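Local coordinates for protein prolyl endopeptidase (Myxococcus xanthus, PDB 2BKL) that probably hydrolyses oligopeptides on the carboxyl side of proline, and less readily of alanine, as a serine peptidase of the S9A family, at residues E514-Q518 / Q519-Q523; K626-A629 / A630-S634; L499-K502 / Q503-F506; H598-P601 / D602-Y605. All blocks are in the same frame, centred on the assembly; numbering follows the deposited sequence.

How the interactions relate
All four contacts are local and lie in the peptidase domain. They follow one another along the chain, and none nests or crosses. Interaction 3 comes first. It closes the loop before helix 503-518 and begins that helix. Interaction 1 ends the same helix and turns the chain toward strand 527-532; the two have centres about 24 Å apart. Interaction 4 ties a turn within the loop between helix 584-593 and strand 607-613. Interaction 2 ends helix 622-632 before strand 641-646. Interactions 2 and 4 touch, with centres about 10 Å apart. Phe627 CE1 meets Val599 CG2 at 3.8 Å, and Ser634 OG packs on Arg600 and Pro601.

Interaction 1. Residues E514-Q518 / Q519-Q523; sequences EYLVQ and QKYTQ
Gln519 N donates to Tyr515 O at 2.9 Å, a helical bond at the end of helix 503-518. Lys520 N bonds to Val517 O at 3.1 Å and comes in from above the carbonyl plane. Tyr521 N reaches five residues back to Leu516 O, also at 3.1 Å, almost in line with the C=O bond. Thr522 N adds a weak bond to the same oxygen. Three waters extend this polar set. One donates to both Val517 O and Thr522 O. Another joins Tyr515 OH to Tyr521 OH, which also bonds to Glu418. The third links Gln518 OE1 to Gln519 NE2.

Packing surrounds these bonds. Gln519 CG lies over one face of the Tyr515 ring in a CH-pi contact, shifted toward the hydroxyl end, 3.3 Å from Tyr515 CZ. Gln519 is bent at chi2 (-59°), and its amide plane is 29° from the ring plane. An alanine in place of Tyr515 removes this ring and its hydroxyl, so Gln519 would probably lose the surface under CG and the water its bond to that hydroxyl. Leu516 CD2 meets Tyr521 CD2 at 3.9 Å, and Leu516 CB meets Thr522 CG2 at 4.0 Å. Val517 CA makes a C-H...O contact with Thr522 O at 3.5 Å. Tyr515 and Leu516 also pack on Met432 of strand 429-437.

Lys520 has positive phi (72°) and is the C-prime residue. The paired bonds from Lys520 N and Tyr521 N are those of a Schellman motif, which here ends a helix of the alpha/beta-hydrolase domain.

Interaction 2. Residues K626-A629 / A630-S634; sequences KFVA and AVQNS
Ala630 N donates to Lys626 O at 3.0 Å. The methyl group of Ala630 rests near the next carbonyl, with CB 3.5 Å from Phe627 O. The Lys626 side chain heads the other way, and its amine forms salt bridges with Glu28, Asp22 and Asp561.

Val631 follows, and its N bonds to Phe627 O at 3.0 Å. Its CG2 methyl covers the flat of the Phe627 ring, a CH-pi contact, 3.7 Å from Phe627 CE2. The methyl is displaced toward the rim. Phe627 has CG anti to the backbone N (chi1 -171°), which carries the ring to the side where Val631 CG2 can cover it. Phe627 and Val631 both touch Leu608 of strand 607-613. Helix 622-632 is the crossover helix of a beta-alpha-beta unit, joining that strand to strand 641-646. Val628 touches both strands, through Met610 and Leu643.

Gln632 N donates to Val628 O at 2.9 Å. Past CG its chain runs out straight (chi2 178°) across Val628, with NE2 3.9 Å from Val628 CG2. Two outside partners hold the amide: NE2 donates to Ala641 O, and OE1 accepts from Gln42.

Asn633 is the first residue to leave helical angles. Two of its donors grip the same oxygen: Asn633 N reaches Ala629 O at 3.1 Å and Asn633 ND2 reaches Ala629 O at 2.9 Å. That oxygen lies only 9° out of the Asn633 amide plane. Beyond it, Ser634 N bonds back to Val631 O.

Interaction 3. Residues L499-K502 / Q503-F506; sequences LDKK and QNVF
Lys502 CG meets Phe506 CZ at 3.8 Å, and Lys502 CE lies 3.9 Å from the same Phe506 CZ. Lys502 O sits over the centre of one face of the Phe506 ring. A bend at chi2 (65°) folds the lysine chain, and its CD touches Val505 CG2 at 4.0 Å. Two backbone bonds span three residues each: Asn504 N to Lys501 O, and Val505 N to Lys502 O, both at 2.9 Å. Both donors come from above the carbonyl planes. Asn504 lies alongside Lys501, with Asn504 ND2 3.7 Å from Lys501 CB, and ND2 donates to Ala496 O.

Further out, a water joins Asp500 O to Gln503 N at the start of helix 503-518. Lys501 NZ forms a salt bridge with Asp500 OD2. Phe506 is held in turn by an edge-to-face contact with Tyr593. An alanine instead of Phe506 would probably open a gap beside the Lys502 methylenes and leave Tyr593 without this edge-to-face partner.

Lys502 NZ donates to Gly454 O and Asn534 OD1. Its apolar chain is buried while its amine binds neutral oxygens, consistent with steadying Asn534 of the ligand pocket.

Interaction 4. Residues H598-P601 / D602-Y605; sequences HVRP and DVRY
Tyr605 OH donates to Arg600 O at 2.8 Å. The bond bridges the later part of the loop before strand 607-613, from Arg600, the last residue of an inverse gamma turn centred on Val599.

The inner side is well packed. Tyr605 CG lies anti to its carbonyl carbon (chi1 -74°), which brings the hydroxyl to Arg600 O. It approaches in the carbonyl plane, on a lone pair, with a C=O...O angle of 122°. The acceptor lies at the edge of the ring, near its plane. Val603 CG1 sits over the centre of one ring face. Val599 CG1 meets Tyr605 CE2 at 4.0 Å, and the two side chains cross. Val599 also packs on Phe627 and Ala630 of helix 622-632. Tyr605 touches Ser634 and Met543, and its backbone N bonds to Asn637.

The outer side is looser. Arg600, Pro601 and Asp602 are exposed to solvent. Asp602 has positive phi (65°), where the chain swings round, and its backbone bonds to Pro635. The Arg600 guanidinium presents its edge to Val603, with NH2 3.9 Å from Val603 CG2. That methyl also lies 3.5 Å from Pro601 O. A MES molecule, probably from the crystallisation liquor, lies about 4 Å from the Pro601 side chain.

Arg600 N is also just 2.9 Å from Tyr605 OH, but the angle is too poor for a hydrogen bond; Arg600 N instead makes the weak bond to His598 O that closes the gamma turn, at 3.0 Å.

Interaction 1. Residues E514-Q518 / Q519-Q523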
loop_
_atom_site.group_PDB
_atom_site.type_symbol
_atom_site.label_atom_id
_atom_site.label_comp_id
_atom_site.label_asym_id
_atom_site.label_seq_id
_atom_site.Cartn_x
_atom_site.Cartn_y
_atom_site.Cartn_z
ATOM N N GLU A 514 -17.386 10.911 15.335
ATOM C CA GLU A 514 -18.547 11.605 15.880
ATOM C C GLU A 514 -19.819 11.178 15.124
ATOM O O GLU A 514 -20.881 11.001 15.730
ATOM C CB GLU A 514 -18.396 13.112 15.772
ATOM C CG GLU A 514 -17.357 13.698 16.728
ATOM C CD GLU A 514 -16.984 15.152 16.392
ATOM O OE1 GLU A 514 -16.972 15.557 15.210
ATOM O OE2 GLU A 514 -16.746 15.917 17.341
ATOM N N TYR A 515 -19.715 11.018 13.810
ATOM C CA TYR A 515 -20.867 10.606 12.999
ATOM C C TYR A 515 -21.395 9.230 13.431
ATOM O O TYR A 515 -22.600 9.032 13.566
ATOM C CB TYR A 515 -20.482 10.565 11.523
ATOM C CG TYR A 515 -21.555 10.010 10.632
ATOM C CD1 TYR A 515 -21.654 8.646 10.379
ATOM C CD2 TYR A 515 -22.510 10.829 10.049
ATOM C CE1 TYR A 515 -22.665 8.121 9.595
ATOM C CE2 TYR A 515 -23.473 10.328 9.242
ATOM C CZ TYR A 515 -23.556 8.971 8.985
ATOM O OH TYR A 515 -24.569 8.446 8.211
ATOM N N LEU A 516 -20.517 8.271 13.665
ATOM C CA LEU A 516 -20.937 6.926 14.041
ATOM C C LEU A 516 -21.703 6.923 15.355
ATOM O O LEU A 516 -22.615 6.121 15.550
ATOM C CB LEU A 516 -19.743 5.986 14.080
ATOM C CG LEU A 516 -19.079 5.756 12.732
ATOM C CD1 LEU A 516 -17.722 5.119 12.892
ATOM C CD2 LEU A 516 -19.943 4.863 11.870
ATOM N N VAL A 517 -21.355 7.834 16.253
ATOM C CA VAL A 517 -22.092 7.983 17.512
ATOM C C VAL A 517 -23.427 8.716 17.255
ATOM O O VAL A 517 -24.488 8.280 17.762
ATOM C CB VAL A 517 -21.218 8.713 18.534
ATOM C CG1 VAL A 517 -22.003 8.951 19.823
ATOM C CG2 VAL A 517 -20.000 7.889 18.833
ATOM N N GLN A 518 -23.389 9.830 16.517
ATOM C CA GLN A 518 -24.600 10.598 16.205
ATOM C C GLN A 518 -25.665 9.721 15.555
ATOM O O GLN A 518 -26.870 9.862 15.865
ATOM C CB GLN A 518 -24.267 11.738 15.221
ATOM C CG GLN A 518 -23.504 12.936 15.731
ATOM C CD GLN A 518 -22.774 13.772 14.607
ATOM O OE1 GLN A 518 -22.815 13.470 13.365
ATOM N NE2 GLN A 518 -22.069 14.808 15.060
ATOM N N GLN A 519 -25.238 8.836 14.655
ATOM C CA GLN A 519 -26.128 7.966 13.898
ATOM C C GLN A 519 -26.476 6.639 14.585
ATOM O O GLN A 519 -27.070 5.758 13.971
ATOM C CB GLN A 519 -25.559 7.711 12.483
ATOM C CG GLN A 519 -25.638 8.905 11.573
ATOM C CD GLN A 519 -27.010 9.371 11.396
ATOM O OE1 GLN A 519 -27.922 8.556 11.257
ATOM N NE2 GLN A 519 -27.209 10.679 11.470
ATOM N N LYS A 520 -26.145 6.525 15.868
ATOM C CA LYS A 520 -26.651 5.433 16.724
ATOM C C LYS A 520 -26.031 4.072 16.399
ATOM O O LYS A 520 -26.596 3.040 16.744
ATOM C CB LYS A 520 -28.185 5.378 16.722
ATOM C CG LYS A 520 -28.862 6.684 17.144
ATOM C CD LYS A 520 -28.529 7.082 18.559
ATOM C CE LYS A 520 -29.434 8.237 19.026
ATOM N NZ LYS A 520 -28.817 9.026 20.125
ATOM N N TYR A 521 -24.858 4.046 15.778
ATOM C CA TYR A 521 -24.148 2.790 15.647
ATOM C C TYR A 521 -23.487 2.418 16.960
ATOM O O TYR A 521 -23.471 1.263 17.341
ATOM C CB TYR A 521 -23.094 2.848 14.558
ATOM C CG TYR A 521 -23.652 3.038 13.169
ATOM C CD1 TYR A 521 -24.111 1.953 12.437
ATOM C CD2 TYR A 521 -23.698 4.293 12.578
ATOM C CE1 TYR A 521 -24.636 2.118 11.158
ATOM C CE2 TYR A 521 -24.227 4.461 11.313
ATOM C CZ TYR A 521 -24.653 3.370 10.595
ATOM O OH TYR A 521 -25.176 3.505 9.310
ATOM N N THR A 522 -22.944 3.394 17.649
ATOM C CA THR A 522 -21.998 3.112 18.724
ATOM C C THR A 522 -21.898 4.263 19.712
ATOM O O THR A 522 -22.631 5.259 19.633
ATOM C CB THR A 522 -20.644 2.747 18.086
ATOM O OG1 THR A 522 -19.751 2.167 19.046
ATOM C CG2 THR A 522 -19.920 3.929 17.504
ATOM N N GLN A 523 -20.987 4.120 20.656
ATOM C CA GLN A 523 -20.647 5.190 21.618
ATOM C C GLN A 523 -19.132 5.136 21.828
ATOM O O GLN A 523 -18.498 4.137 21.481
ATOM C CB GLN A 523 -21.396 5.039 22.940
ATOM C CG GLN A 523 -21.185 3.718 23.612
ATOM C CD GLN A 523 -21.861 3.629 24.974
ATOM O OE1 GLN A 523 -21.640 4.492 25.824
ATOM N NE2 GLN A 523 -22.668 2.605 25.180
HETATM O O HOH W 1 -25.594 6.148 8.832
HETATM O O HOH W 2 -25.078 6.475 19.711
HETATM O O HOH W 3 -25.082 12.752 11.665
#

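Interaction 2. Residues K626-A629 / A630-S634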
loop_
_atom_site.group_PDB
_atom_site.type_symbol
_atom_site.label_atom_id
_atom_site.label_comp_id
_atom_site.label_asym_id
_atom_site.label_seq_id
_atom_site.Cartn_x
_atom_site.Cartn_y
_atom_site.Cartn_z
ATOM N N LYS A 626 8.993 4.474 21.114
ATOM C CA LYS A 626 8.933 5.741 21.844
ATOM C C LYS A 626 7.488 6.100 22.239
ATOM O O LYS A 626 7.246 6.601 23.352
ATOM C CB LYS A 626 9.566 6.868 21.056
ATOM C CG LYS A 626 11.073 6.708 20.812
ATOM C CD LYS A 626 11.798 8.029 20.646
ATOM C CE LYS A 626 11.284 8.860 19.509
ATOM N NZ LYS A 626 12.140 10.082 19.280
ATOM N N PHE A 627 6.537 5.882 21.328
ATOM C CA PHE A 627 5.161 6.245 21.611
ATOM C C PHE A 627 4.586 5.363 22.698
ATOM O O PHE A 627 3.923 5.877 23.590
ATOM C CB PHE A 627 4.321 6.193 20.333
ATOM C CG PHE A 627 2.938 6.766 20.476
ATOM C CD1 PHE A 627 2.753 8.136 20.509
ATOM C CD2 PHE A 627 1.816 5.933 20.585
ATOM C CE1 PHE A 627 1.485 8.677 20.567
ATOM C CE2 PHE A 627 0.543 6.471 20.684
ATOM C CZ PHE A 627 0.379 7.829 20.696
ATOM N N VAL A 628 4.815 4.050 22.641
ATOM C CA VAL A 628 4.274 3.154 23.684
ATOM C C VAL A 628 4.848 3.514 25.046
ATOM O O VAL A 628 4.132 3.521 26.054
ATOM C CB VAL A 628 4.422 1.655 23.365
ATOM C CG1 VAL A 628 5.744 1.101 23.745
ATOM C CG2 VAL A 628 3.311 0.862 24.090
ATOM N N ALA A 629 6.135 3.854 25.095
ATOM C CA ALA A 629 6.738 4.294 26.337
ATOM C C ALA A 629 6.073 5.542 26.890
ATOM O O ALA A 629 5.753 5.614 28.071
ATOM C CB ALA A 629 8.207 4.553 26.141
ATOM N N ALA A 630 5.777 6.493 26.015
ATOM C CA ALA A 630 5.126 7.740 26.422
ATOM C C ALA A 630 3.706 7.483 26.967
ATOM O O ALA A 630 3.295 8.060 27.959
ATOM C CB ALA A 630 5.103 8.710 25.258
ATOM N N VAL A 631 2.969 6.594 26.320
ATOM C CA VAL A 631 1.606 6.295 26.743
ATOM C C VAL A 631 1.586 5.487 28.061
ATOM O O VAL A 631 0.802 5.782 28.975
ATOM C CB VAL A 631 0.831 5.594 25.613
ATOM C CG1 VAL A 631 -0.515 5.118 26.089
ATOM C CG2 VAL A 631 0.676 6.534 24.430
ATOM N N GLN A 632 2.446 4.469 28.160
ATOM C CA GLN A 632 2.512 3.645 29.374
ATOM C C GLN A 632 2.822 4.497 30.589
ATOM O O GLN A 632 2.273 4.276 31.652
ATOM C CB GLN A 632 3.580 2.543 29.270
ATOM C CG GLN A 632 3.199 1.440 28.295
ATOM C CD GLN A 632 4.247 0.373 28.141
ATOM O OE1 GLN A 632 5.400 0.561 28.513
ATOM N NE2 GLN A 632 3.856 -0.758 27.549
ATOM N N ASN A 633 3.689 5.485 30.411
ATOM C CA ASN A 633 4.198 6.274 31.509
ATOM C C ASN A 633 3.520 7.610 31.668
ATOM O O ASN A 633 3.975 8.439 32.471
ATOM C CB ASN A 633 5.707 6.399 31.353
ATOM C CG ASN A 633 6.387 5.057 31.603
ATOM O OD1 ASN A 633 6.485 4.619 32.748
ATOM N ND2 ASN A 633 6.746 4.361 30.531
ATOM N N SER A 634 2.419 7.837 30.945
ATOM C CA SER A 634 1.724 9.118 31.033
ATOM C C SER A 634 1.000 9.176 32.368
ATOM O O SER A 634 0.185 8.296 32.650
ATOM C CB SER A 634 0.734 9.304 29.890
ATOM O OG SER A 634 0.258 10.632 29.872
#

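Interaction 3. Residues L499-K502 / Q503-F506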
loop_
_atom_site.group_PDB
_atom_site.type_symbol
_atom_site.label_atom_id
_atom_site.label_comp_id
_atom_site.label_asym_id
_atom_site.label_seq_id
_atom_site.Cartn_x
_atom_site.Cartn_y
_atom_site.Cartn_z
ATOM N N LEU A 499 1.023 18.061 3.515
ATOM C CA LEU A 499 1.802 19.223 3.873
ATOM C C LEU A 499 1.135 20.050 4.981
ATOM O O LEU A 499 0.796 19.518 6.022
ATOM C CB LEU A 499 2.172 20.039 2.621
ATOM C CG LEU A 499 2.952 19.256 1.582
ATOM C CD1 LEU A 499 3.078 20.039 0.289
ATOM C CD2 LEU A 499 4.345 18.840 2.094
ATOM N N ASP A 500 0.925 21.346 4.757
ATOM C CA ASP A 500 0.358 22.213 5.781
ATOM C C ASP A 500 -1.105 21.901 6.088
ATOM O O ASP A 500 -1.630 22.367 7.097
ATOM C CB ASP A 500 0.439 23.676 5.324
ATOM C CG ASP A 500 -0.170 23.894 3.941
ATOM O OD1 ASP A 500 0.403 23.390 2.936
ATOM O OD2 ASP A 500 -1.233 24.523 3.737
ATOM N N LYS A 501 -1.753 21.094 5.227
ATOM C CA LYS A 501 -3.159 20.740 5.387
ATOM C C LYS A 501 -3.354 19.348 5.950
ATOM O O LYS A 501 -4.486 18.848 5.969
ATOM C CB LYS A 501 -3.894 20.826 4.067
ATOM C CG LYS A 501 -3.701 22.169 3.368
ATOM C CD LYS A 501 -4.545 23.255 3.862
ATOM C CE LYS A 501 -4.915 24.190 2.684
ATOM N NZ LYS A 501 -3.722 24.695 1.939
ATOM N N LYS A 502 -2.292 18.737 6.465
ATOM C CA LYS A 502 -2.428 17.392 7.040
ATOM C C LYS A 502 -3.476 17.296 8.140
ATOM O O LYS A 502 -4.159 16.266 8.263
ATOM C CB LYS A 502 -1.071 16.885 7.533
ATOM C CG LYS A 502 -1.054 15.439 8.022
ATOM C CD LYS A 502 -1.360 14.442 6.887
ATOM C CE LYS A 502 -1.192 13.010 7.343
ATOM N NZ LYS A 502 -1.441 12.032 6.229
ATOM N N GLN A 503 -3.628 18.362 8.929
ATOM C CA GLN A 503 -4.593 18.355 10.004
ATOM C C GLN A 503 -6.003 18.099 9.489
ATOM O O GLN A 503 -6.850 17.580 10.220
ATOM C CB GLN A 503 -4.549 19.652 10.815
ATOM C CG GLN A 503 -5.508 19.735 11.990
ATOM C CD GLN A 503 -5.291 18.660 13.007
ATOM O OE1 GLN A 503 -4.141 18.381 13.354
ATOM N NE2 GLN A 503 -6.378 18.111 13.573
ATOM N N ASN A 504 -6.308 18.479 8.245
ATOM C CA ASN A 504 -7.633 18.172 7.691
ATOM C C ASN A 504 -7.950 16.674 7.702
ATOM O O ASN A 504 -9.093 16.274 7.868
ATOM C CB ASN A 504 -7.747 18.647 6.263
ATOM C CG ASN A 504 -7.810 20.168 6.108
ATOM O OD1 ASN A 504 -8.172 20.908 7.021
ATOM N ND2 ASN A 504 -7.479 20.639 4.912
ATOM N N VAL A 505 -6.941 15.824 7.520
ATOM C CA VAL A 505 -7.136 14.392 7.508
ATOM C C VAL A 505 -7.620 13.959 8.882
ATOM O O VAL A 505 -8.564 13.171 9.015
ATOM C CB VAL A 505 -5.819 13.665 7.216
ATOM C CG1 VAL A 505 -5.998 12.186 7.215
ATOM C CG2 VAL A 505 -5.263 14.127 5.889
ATOM N N PHE A 506 -6.953 14.451 9.915
ATOM C CA PHE A 506 -7.297 14.128 11.272
ATOM C C PHE A 506 -8.667 14.661 11.633
ATOM O O PHE A 506 -9.476 13.941 12.233
ATOM C CB PHE A 506 -6.214 14.613 12.251
ATOM C CG PHE A 506 -4.786 14.256 11.838
ATOM C CD1 PHE A 506 -4.504 13.069 11.207
ATOM C CD2 PHE A 506 -3.743 15.139 12.081
ATOM C CE1 PHE A 506 -3.212 12.748 10.853
ATOM C CE2 PHE A 506 -2.426 14.815 11.705
ATOM C CZ PHE A 506 -2.177 13.628 11.113
HETATM O O HOH W 4 -1.597 20.378 9.225
#

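Interaction 4. Residues H598-P601 / D602-Y605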
loop_
_atom_site.group_PDB
_atom_site.type_symbol
_atom_site.label_atom_id
_atom_site.label_comp_id
_atom_site.label_asym_id
_atom_site.label_seq_id
_atom_site.Cartn_x
_atom_site.Cartn_y
_atom_site.Cartn_z
ATOM N N HIS A 598 2.686 14.918 21.764
ATOM C CA HIS A 598 1.383 15.363 22.243
ATOM C C HIS A 598 0.684 14.386 23.160
ATOM O O HIS A 598 -0.556 14.398 23.291
ATOM C CB HIS A 598 0.514 15.759 21.054
ATOM C CG HIS A 598 0.970 17.032 20.411
ATOM N ND1 HIS A 598 0.591 18.283 20.862
ATOM C CD2 HIS A 598 1.842 17.247 19.395
ATOM C CE1 HIS A 598 1.190 19.206 20.128
ATOM N NE2 HIS A 598 1.963 18.605 19.241
ATOM N N VAL A 599 1.474 13.558 23.835
ATOM C CA VAL A 599 0.932 12.678 24.891
ATOM C C VAL A 599 0.842 13.515 26.179
ATOM O O VAL A 599 1.767 13.533 26.975
ATOM C CB VAL A 599 1.749 11.398 25.063
ATOM C CG1 VAL A 599 1.138 10.484 26.101
ATOM C CG2 VAL A 599 1.902 10.673 23.722
ATOM N N ARG A 600 -0.231 14.279 26.304
ATOM C CA ARG A 600 -0.410 15.148 27.481
ATOM C C ARG A 600 -0.625 14.316 28.730
ATOM O O ARG A 600 -1.243 13.270 28.678
ATOM C CB ARG A 600 -1.592 16.070 27.285
ATOM C CG ARG A 600 -1.411 17.110 26.169
ATOM C CD ARG A 600 -2.668 17.931 25.843
ATOM N NE ARG A 600 -3.862 17.164 26.174
ATOM C CZ ARG A 600 -4.917 16.967 25.395
ATOM N NH1 ARG A 600 -5.013 17.529 24.180
ATOM N NH2 ARG A 600 -5.915 16.210 25.852
ATOM N N PRO A 601 -0.143 14.788 29.880
ATOM C CA PRO A 601 -0.341 14.070 31.128
ATOM C C PRO A 601 -1.739 14.283 31.686
ATOM O O PRO A 601 -2.462 15.209 31.307
ATOM C CB PRO A 601 0.700 14.689 32.043
ATOM C CG PRO A 601 0.787 16.117 31.557
ATOM C CD PRO A 601 0.679 15.995 30.059
ATOM N N ASP A 602 -2.099 13.427 32.631
ATOM C CA ASP A 602 -3.351 13.536 33.386
ATOM C C ASP A 602 -4.556 13.358 32.481
ATOM O O ASP A 602 -5.617 13.926 32.726
ATOM C CB ASP A 602 -3.425 14.848 34.167
ATOM C CG ASP A 602 -2.146 15.145 34.917
ATOM O OD1 ASP A 602 -1.623 14.235 35.622
ATOM O OD2 ASP A 602 -1.525 16.229 34.790
ATOM N N VAL A 603 -4.389 12.511 31.457
ATOM C CA VAL A 603 -5.422 12.164 30.482
ATOM C C VAL A 603 -5.635 10.661 30.486
ATOM O O VAL A 603 -4.671 9.895 30.457
ATOM C CB VAL A 603 -5.010 12.620 29.105
ATOM C CG1 VAL A 603 -5.936 12.089 28.019
ATOM C CG2 VAL A 603 -4.972 14.123 29.051
ATOM N N ARG A 604 -6.887 10.219 30.533
ATOM C CA ARG A 604 -7.199 8.810 30.347
ATOM C C ARG A 604 -7.271 8.562 28.849
ATOM O O ARG A 604 -8.155 9.061 28.153
ATOM C CB ARG A 604 -8.507 8.413 31.035
ATOM C CG ARG A 604 -8.535 8.713 32.546
ATOM C CD ARG A 604 -9.951 8.818 33.157
ATOM N NE ARG A 604 -10.260 7.669 34.011
ATOM C CZ ARG A 604 -10.716 6.491 33.577
ATOM N NH1 ARG A 604 -10.942 6.276 32.281
ATOM N NH2 ARG A 604 -10.950 5.517 34.451
ATOM N N TYR A 605 -6.320 7.788 28.358
ATOM C CA TYR A 605 -6.243 7.465 26.948
ATOM C C TYR A 605 -7.081 6.239 26.653
ATOM O O TYR A 605 -7.338 5.410 27.516
ATOM C CB TYR A 605 -4.761 7.250 26.523
ATOM C CG TYR A 605 -4.056 8.586 26.440
ATOM C CD1 TYR A 605 -4.279 9.451 25.376
ATOM C CD2 TYR A 605 -3.215 9.024 27.469
ATOM C CE1 TYR A 605 -3.670 10.653 25.311
ATOM C CE2 TYR A 605 -2.631 10.254 27.428
ATOM C CZ TYR A 605 -2.854 11.075 26.363
ATOM O OH TYR A 605 -2.327 12.338 26.328
#